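Local coordinates for protein 4-amino-4-deoxy-L-arabinose transferase or related glycosyltransferases of PMT family (Cupriavidus metallidurans, PDB 5EZM) that probably transfers 4-amino-4-deoxy-L-arabinose from a lipid carrier to lipid A, as a zinc-binding membrane glycosyltransferase of the GT-C fold, at residues G73-T77 against L253-N258; Y85-P89 against F265-H270. All coordinates share one frame; numbering follows the deposited sequence.

Interaction 1: G73-T77 against L253-N258; sequences GDWVT and LVSVRN. With MPG ([(Z)-octadec-9-enyl] (2R)-2,3-bis(oxidanyl)propanoate), chain B; MPG ([(Z)-octadec-9-enyl] (2R)-2,3-bis(oxidanyl)propanoate), chain C; MPG ([(Z)-octadec-9-enyl] (2R)-2,3-bis(oxidanyl)propanoate), chain K.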
loop_
_atom_site.group_PDB
_atom_site.type_symbol
_atom_site.label_atom_id
_atom_site.label_comp_id
_atom_site.label_asym_id
_atom_site.label_seq_id
_atom_site.Cartn_x
_atom_site.Cartn_y
_atom_site.Cartn_z
ATOM N N GLY A 73 21.671 -1.225 10.707
ATOM C CA GLY A 73 22.344 -0.144 10.022
ATOM C C GLY A 73 22.724 -0.438 8.588
ATOM O O GLY A 73 23.185 0.473 7.887
ATOM N N ASP A 74 22.545 -1.672 8.123
ATOM C CA ASP A 74 22.857 -2.039 6.744
ATOM C C ASP A 74 21.687 -1.619 5.863
ATOM O O ASP A 74 20.676 -2.317 5.777
ATOM C CB ASP A 74 23.125 -3.536 6.636
ATOM C CG ASP A 74 23.768 -3.923 5.317
ATOM O OD1 ASP A 74 23.697 -3.136 4.352
ATOM O OD2 ASP A 74 24.347 -5.026 5.246
ATOM N N TRP A 75 21.825 -0.471 5.203
ATOM C CA TRP A 75 20.800 0.042 4.306
ATOM C C TRP A 75 20.954 -0.464 2.878
ATOM O O TRP A 75 20.242 0.010 1.988
ATOM C CB TRP A 75 20.813 1.573 4.303
ATOM C CG TRP A 75 20.295 2.208 5.560
ATOM C CD1 TRP A 75 20.383 1.716 6.831
ATOM C CD2 TRP A 75 19.594 3.455 5.661
ATOM N NE1 TRP A 75 19.786 2.584 7.717
ATOM C CE2 TRP A 75 19.295 3.658 7.022
ATOM C CE3 TRP A 75 19.195 4.421 4.731
ATOM C CZ2 TRP A 75 18.618 4.787 7.475
ATOM C CZ3 TRP A 75 18.522 5.540 5.183
ATOM C CH2 TRP A 75 18.240 5.714 6.542
ATOM N N VAL A 76 21.862 -1.405 2.637
ATOM C CA VAL A 76 22.135 -1.922 1.301
ATOM C C VAL A 76 21.608 -3.345 1.135
ATOM O O VAL A 76 20.842 -3.628 0.213
ATOM C CB VAL A 76 23.644 -1.853 0.982
ATOM C CG1 VAL A 76 23.920 -2.411 -0.407
ATOM C CG2 VAL A 76 24.146 -0.423 1.108
ATOM N N THR A 77 22.014 -4.251 2.020
ATOM C CA THR A 77 21.623 -5.656 1.937
ATOM C C THR A 77 20.328 -5.842 2.717
ATOM O O THR A 77 20.339 -5.966 3.945
ATOM C CB THR A 77 22.736 -6.553 2.467
ATOM O OG1 THR A 77 23.975 -6.187 1.845
ATOM C CG2 THR A 77 22.436 -8.018 2.160
ATOM N N LEU A 253 26.087 -1.188 -5.241
ATOM C CA LEU A 253 26.540 -1.627 -3.925
ATOM C C LEU A 253 26.031 -3.027 -3.604
ATOM O O LEU A 253 26.806 -3.909 -3.214
ATOM C CB LEU A 253 26.097 -0.627 -2.858
ATOM C CG LEU A 253 26.856 0.703 -2.858
ATOM C CD1 LEU A 253 26.208 1.689 -1.902
ATOM C CD2 LEU A 253 28.312 0.483 -2.498
ATOM N N VAL A 254 24.729 -3.256 -3.783
ATOM C CA VAL A 254 24.165 -4.555 -3.437
ATOM C C VAL A 254 24.634 -5.629 -4.414
ATOM O O VAL A 254 24.748 -6.804 -4.043
ATOM C CB VAL A 254 22.627 -4.467 -3.366
ATOM C CG1 VAL A 254 22.015 -4.452 -4.757
ATOM C CG2 VAL A 254 22.058 -5.601 -2.522
ATOM N N SER A 255 24.934 -5.254 -5.663
ATOM C CA SER A 255 25.427 -6.236 -6.625
ATOM C C SER A 255 26.870 -6.622 -6.330
ATOM O O SER A 255 27.257 -7.782 -6.511
ATOM C CB SER A 255 25.303 -5.692 -8.047
ATOM O OG SER A 255 23.950 -5.489 -8.409
ATOM N N VAL A 256 27.682 -5.660 -5.888
ATOM C CA VAL A 256 29.071 -5.945 -5.544
ATOM C C VAL A 256 29.140 -6.771 -4.269
ATOM O O VAL A 256 29.796 -7.817 -4.223
ATOM C CB VAL A 256 29.871 -4.637 -5.408
ATOM C CG1 VAL A 256 31.161 -4.880 -4.637
ATOM C CG2 VAL A 256 30.169 -4.052 -6.779
ATOM N N ARG A 257 28.464 -6.312 -3.212
ATOM C CA ARG A 257 28.479 -7.050 -1.954
ATOM C C ARG A 257 27.827 -8.421 -2.094
ATOM O O ARG A 257 28.249 -9.377 -1.433
ATOM C CB ARG A 257 27.785 -6.238 -0.860
ATOM C CG ARG A 257 28.468 -4.919 -0.541
ATOM C CD ARG A 257 27.788 -4.226 0.627
ATOM N NE ARG A 257 28.347 -2.904 0.892
ATOM C CZ ARG A 257 27.859 -2.056 1.793
ATOM N NH1 ARG A 257 26.798 -2.395 2.516
ATOM N NH2 ARG A 257 28.428 -0.870 1.969
ATOM N N ASN A 258 26.809 -8.540 -2.946
ATOM C CA ASN A 258 26.093 -9.796 -3.164
ATOM C C ASN A 258 26.050 -10.080 -4.659
ATOM O O ASN A 258 25.143 -9.615 -5.365
ATOM C CB ASN A 258 24.688 -9.737 -2.575
ATOM C CG ASN A 258 24.665 -9.097 -1.208
ATOM O OD1 ASN A 258 25.077 -9.705 -0.218
ATOM N ND2 ASN A 258 24.186 -7.856 -1.143
HETATM C C2 MPG B . 24.574 3.974 10.623
HETATM C C3 MPG B . 23.541 4.774 9.841
HETATM C C4 MPG B . 23.474 4.356 8.380
HETATM C C5 MPG B . 22.924 5.474 7.479
HETATM C C6 MPG B . 22.689 5.003 6.035
HETATM C C1 MPG B . 24.922 4.628 11.964
HETATM C C2 MPG C . 18.542 9.558 7.833
HETATM C C3 MPG C . 19.480 8.508 8.414
HETATM C C4 MPG C . 18.837 7.753 9.568
HETATM C C5 MPG C . 19.870 7.106 10.507
HETATM C C6 MPG C . 19.270 5.947 11.320
HETATM C C7 MPG C . 20.315 5.271 12.227
HETATM C C8 MPG C . 20.076 3.747 12.358
HETATM C C9 MPG C . 21.161 3.045 13.213
HETATM C C1 MPG C . 19.101 10.218 6.570
HETATM C C2 MPG K . 19.026 0.277 -13.221
HETATM C C3 MPG K . 20.472 0.259 -12.737
HETATM C C4 MPG K . 20.996 -1.162 -12.590
HETATM C C5 MPG K . 22.467 -1.242 -12.146
HETATM C C6 MPG K . 23.021 -2.671 -12.288
HETATM C C7 MPG K . 24.246 -2.939 -11.393
HETATM C C8 MPG K . 24.675 -4.425 -11.425
HETATM C C1 MPG K . 18.531 1.683 -13.576
#

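Interaction 2: Y85-P89 against F265-H270; sequences YFEKP and FFIHEH. With PC (phosphocholine), chain D; MPG ([(Z)-octadec-9-enyl] (2R)-2,3-bis(oxidanyl)propanoate), chain T; MPG ([(Z)-octadec-9-enyl] (2R)-2,3-bis(oxidanyl)propanoate), chain E.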
loop_
_atom_site.group_PDB
_atom_site.type_symbol
_atom_site.label_atom_id
_atom_site.label_comp_id
_atom_site.label_asym_id
_atom_site.label_seq_id
_atom_site.Cartn_x
_atom_site.Cartn_y
_atom_site.Cartn_z
ATOM N N TYR A 85 16.662 -10.776 1.408
ATOM C CA TYR A 85 15.375 -10.587 0.743
ATOM C C TYR A 85 15.627 -9.663 -0.443
ATOM O O TYR A 85 15.743 -8.446 -0.274
ATOM C CB TYR A 85 14.342 -10.009 1.703
ATOM C CG TYR A 85 12.933 -9.973 1.160
ATOM C CD1 TYR A 85 12.197 -11.142 1.008
ATOM C CD2 TYR A 85 12.332 -8.770 0.812
ATOM C CE1 TYR A 85 10.903 -11.115 0.515
ATOM C CE2 TYR A 85 11.037 -8.734 0.320
ATOM C CZ TYR A 85 10.328 -9.909 0.174
ATOM O OH TYR A 85 9.040 -9.882 -0.315
ATOM N N PHE A 86 15.723 -10.242 -1.638
ATOM C CA PHE A 86 16.026 -9.500 -2.855
ATOM C C PHE A 86 14.826 -9.418 -3.795
ATOM O O PHE A 86 14.994 -9.313 -5.012
ATOM C CB PHE A 86 17.218 -10.125 -3.578
ATOM C CG PHE A 86 18.509 -10.029 -2.820
ATOM C CD1 PHE A 86 18.687 -9.059 -1.844
ATOM C CD2 PHE A 86 19.550 -10.907 -3.087
ATOM C CE1 PHE A 86 19.884 -8.968 -1.143
ATOM C CE2 PHE A 86 20.750 -10.821 -2.394
ATOM C CZ PHE A 86 20.916 -9.851 -1.419
ATOM N N GLU A 87 13.609 -9.462 -3.251
ATOM C CA GLU A 87 12.418 -9.390 -4.086
ATOM C C GLU A 87 11.917 -7.962 -4.292
ATOM O O GLU A 87 11.052 -7.751 -5.148
ATOM C CB GLU A 87 11.288 -10.266 -3.501
ATOM C CG GLU A 87 11.727 -11.673 -3.037
ATOM C CD GLU A 87 11.117 -12.851 -3.831
ATOM O OE1 GLU A 87 10.316 -12.645 -4.766
ATOM O OE2 GLU A 87 11.445 -14.016 -3.510
ATOM N N LYS A 88 12.443 -6.979 -3.558
ATOM C CA LYS A 88 11.991 -5.593 -3.652
ATOM C C LYS A 88 13.157 -4.632 -3.475
ATOM O O LYS A 88 14.134 -4.952 -2.785
ATOM C CB LYS A 88 10.921 -5.258 -2.596
ATOM C CG LYS A 88 9.678 -6.129 -2.624
ATOM C CD LYS A 88 8.839 -5.894 -3.865
ATOM C CE LYS A 88 7.688 -6.889 -3.913
ATOM N NZ LYS A 88 6.847 -6.741 -5.129
ATOM N N PRO A 89 13.080 -3.448 -4.081
ATOM C CA PRO A 89 14.086 -2.395 -3.839
ATOM C C PRO A 89 13.822 -1.689 -2.519
ATOM O O PRO A 89 12.745 -1.861 -1.929
ATOM C CB PRO A 89 13.896 -1.448 -5.038
ATOM C CG PRO A 89 13.072 -2.206 -6.024
ATOM C CD PRO A 89 12.206 -3.112 -5.214
ATOM N N PHE A 265 17.125 -10.456 -8.834
ATOM C CA PHE A 265 16.177 -9.349 -8.901
ATOM C C PHE A 265 15.688 -9.091 -10.321
ATOM O O PHE A 265 14.556 -8.634 -10.508
ATOM C CB PHE A 265 16.812 -8.086 -8.323
ATOM C CG PHE A 265 15.874 -6.918 -8.252
ATOM C CD1 PHE A 265 15.017 -6.768 -7.177
ATOM C CD2 PHE A 265 15.851 -5.968 -9.262
ATOM C CE1 PHE A 265 14.152 -5.694 -7.111
ATOM C CE2 PHE A 265 14.989 -4.894 -9.200
ATOM C CZ PHE A 265 14.139 -4.757 -8.126
ATOM N N PHE A 266 16.511 -9.367 -11.329
ATOM C CA PHE A 266 16.093 -9.127 -12.703
ATOM C C PHE A 266 15.603 -10.378 -13.418
ATOM O O PHE A 266 15.053 -10.261 -14.518
ATOM C CB PHE A 266 17.238 -8.497 -13.510
ATOM C CG PHE A 266 17.589 -7.103 -13.075
ATOM C CD1 PHE A 266 16.693 -6.062 -13.253
ATOM C CD2 PHE A 266 18.815 -6.831 -12.492
ATOM C CE1 PHE A 266 17.011 -4.776 -12.851
ATOM C CE2 PHE A 266 19.139 -5.548 -12.090
ATOM C CZ PHE A 266 18.237 -4.519 -12.269
ATOM N N ILE A 267 15.768 -11.565 -12.832
ATOM C CA ILE A 267 15.420 -12.791 -13.543
ATOM C C ILE A 267 14.413 -13.622 -12.752
ATOM O O ILE A 267 13.601 -14.346 -13.338
ATOM C CB ILE A 267 16.689 -13.601 -13.875
ATOM C CG1 ILE A 267 17.601 -12.794 -14.801
ATOM C CG2 ILE A 267 16.344 -14.917 -14.549
ATOM C CD1 ILE A 267 16.952 -12.411 -16.110
ATOM N N HIS A 268 14.435 -13.514 -11.423
ATOM C CA HIS A 268 13.561 -14.335 -10.587
ATOM C C HIS A 268 12.082 -14.124 -10.898
ATOM O O HIS A 268 11.537 -13.042 -10.659
ATOM C CB HIS A 268 13.812 -14.056 -9.101
ATOM C CG HIS A 268 12.833 -14.726 -8.187
ATOM N ND1 HIS A 268 12.759 -16.095 -8.048
ATOM C CD2 HIS A 268 11.888 -14.213 -7.363
ATOM C CE1 HIS A 268 11.812 -16.398 -7.179
ATOM N NE2 HIS A 268 11.269 -15.273 -6.748
ATOM N N GLU A 269 11.428 -15.154 -11.433
ATOM C CA GLU A 269 9.975 -15.152 -11.584
ATOM C C GLU A 269 9.366 -15.536 -10.241
ATOM O O GLU A 269 9.365 -16.708 -9.859
ATOM C CB GLU A 269 9.537 -16.111 -12.686
ATOM C CG GLU A 269 9.703 -15.575 -14.104
ATOM C CD GLU A 269 11.096 -15.796 -14.662
ATOM O OE1 GLU A 269 11.863 -16.581 -14.063
ATOM O OE2 GLU A 269 11.425 -15.186 -15.704
ATOM N N HIS A 270 8.850 -14.545 -9.519
ATOM C CA HIS A 270 8.291 -14.765 -8.193
ATOM C C HIS A 270 6.830 -15.186 -8.284
ATOM O O HIS A 270 6.084 -14.709 -9.143
ATOM C CB HIS A 270 8.414 -13.501 -7.343
ATOM C CG HIS A 270 7.839 -13.640 -5.969
ATOM N ND1 HIS A 270 8.317 -14.548 -5.049
ATOM C CD2 HIS A 270 6.826 -12.983 -5.357
ATOM C CE1 HIS A 270 7.624 -14.444 -3.929
ATOM N NE2 HIS A 270 6.712 -13.502 -4.090
HETATM P P1 PC D . 11.813 -6.217 -12.424
HETATM O O1 PC D . 11.848 -4.852 -11.773
HETATM O O3 PC D . 12.873 -6.266 -13.498
HETATM O O4 PC D . 10.459 -6.446 -13.060
HETATM O O2 PC D . 12.102 -7.398 -11.302
HETATM C C1 PC D . 11.044 -8.204 -10.853
HETATM C C2 PC D . 11.573 -9.531 -10.277
HETATM N N1 PC D . 11.358 -9.613 -8.839
HETATM C C3 PC D . 11.961 -10.827 -8.325
HETATM C C4 PC D . 11.969 -8.477 -8.175
HETATM C C5 PC D . 9.935 -9.642 -8.555
HETATM C C2 MPG T . 19.479 -2.453 -16.958
HETATM C C3 MPG T . 19.470 -3.402 -15.765
HETATM C C4 MPG T . 20.569 -4.451 -15.836
HETATM C C5 MPG T . 20.002 -5.879 -15.771
HETATM C C6 MPG T . 21.089 -6.946 -15.557
HETATM C C7 MPG T . 20.571 -8.369 -15.842
HETATM C C8 MPG T . 21.548 -9.456 -15.337
HETATM C C9 MPG T . 21.200 -10.866 -15.877
HETATM C C10 MPG T . 22.331 -11.890 -15.586
HETATM C C11 MPG T . 22.491 -12.914 -16.730
HETATM C C12 MPG T . 23.815 -13.742 -16.609
HETATM C C13 MPG T . 23.878 -14.896 -17.628
HETATM C C1 MPG T . 18.082 -1.913 -17.286
HETATM C C2 MPG E . 6.618 -11.745 -11.937
HETATM C C3 MPG E . 7.309 -12.368 -13.143
HETATM C C4 MPG E . 6.360 -12.570 -14.315
HETATM C C5 MPG E . 6.964 -13.452 -15.422
HETATM C C6 MPG E . 6.074 -13.506 -16.675
HETATM C C1 MPG E . 7.553 -11.608 -10.732
#

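Interaction 1: G73-T77 against L253-N258
Val76 packs against Leu253 and Val254 in a loop-to-helix contact with an apolar centre and polar flanks. The loop follows helix 58-72, and the residues it meets lie at the C-terminal end of helix 236-257 and just after it. Val76 points at the helix and touches it with both branches. Val76 CG1 lies anti to the backbone N (chi1 179°), which sets it 3.7 Å from Leu253 CB and 3.8 Å from Val254 CB. The other branch, Val76 CG2, lies beside Arg257 NH1 at 3.6 Å. The arginine side chain crosses the valine at about a right angle.

Arg257 is extended from CG to NE. This carries its guanidinium to Asp74, whose OD1 sits at the edge of the group, in its plane. The Asp74 OD1 to Arg257 NH1 distance of 3.7 Å makes this a long salt bridge. Asp74 OD1 also accepts from the backbone N of Val76 and the backbone N of Thr77, both from the same face of the carboxylate. The bond to Val76 N closes an Asx turn, so the carboxylate that reaches Arg257 also braces its own loop.

At the helix end, Asn258 ND2 donates to Val254 O, on a lone pair in the carbonyl plane. Asn258 ND2 also makes a weak but straight bond to Thr77 OG1 at 3.4 Å. Asn258 OD1 is hydrogen-bonded to Lys84 NZ.

Trp75 turns from the helix, and a lipid carbon, C6 of the chain B MPG, lies over one face of its indole. Its ring also meets Trp94 on helix 91-103. On the other segment, Val254 touches Phe261 of helix 261-267, while Trp250 NE1, on helix 236-257 itself, hydrogen-bonds to Val76 O.

Interaction 2: Y85-P89 against F265-H270
Glu87 OE2, His268 NE2 and His270 ND1 grip one zinc ion, so the metal ties the loop at Glu87 to the segment that runs out of helix 261-267. The acid and the imidazoles do not hydrogen-bond to each other; the zinc is what joins them. Glu87 points its CB away from the opposite segment, but its chain bends at chi2 (-115°) and brings the carboxylate back to the histidines. The two rings meet it differently. His270 presents a face to Glu87 OE1, with carboxylate and ring planes 72° apart. His268 presents an edge, and its plane stands nearly perpendicular to the carboxylate. His268 CD2 lies 3.4 Å from Glu87 OE1.

Phe265 makes the second part of the contact. Its CG is anti to the backbone N (chi1 -176°), and the ring reaches across to the loop. Phe265 CD1 meets the carbonyl oxygen of Phe86 edge-on, at 3.3 Å in the ring plane. Further round, Phe265 CZ packs on Pro89 CG at 3.5 Å, the two side chains crossing at about a right angle.

The bound phosphocholine lies beside the metal site. Its methyl C4 sits over one face of Phe265 and 3.2 Å from Glu87 O. Phosphocholine methyl C3 lies at the edge of the His268 ring, 3.2 Å from His268 O. Leu208 N hydrogen-bonds to the ligand.

Phe86 meets Phe261 of helix 261-267 edge-to-face, and His268 stacks on Phe264 of the same helix. Tyr85 packs on Arg61 and Ile65 of helix 58-72. The loop itself runs from strand 83-84 into helix 91-103.

Interactions 1 and 2 join the same two regions of the chain: the loops after helix 58-72, and the consecutive helices 236-257 and 261-267. Their segments alternate in sequence, and their centres lie 14 Å apart. Phe86 of interaction 2 bridges them. Phe86 CZ is 3.8 Å from Asn258 CG, and Phe86 CE1 is 4.2 Å from Val254 CG2 and 4.3 Å from Thr77 CG2. Interaction 2 holds the zinc site and part of the phosphocholine pocket. Interaction 1 stands back from both: the Val254 side chain is about 12 Å from that of Glu87 and about 11 Å from phosphocholine. Bound MPG molecules touch both of its segments; interaction 2 also meets MPG, on Phe266 and Glu269.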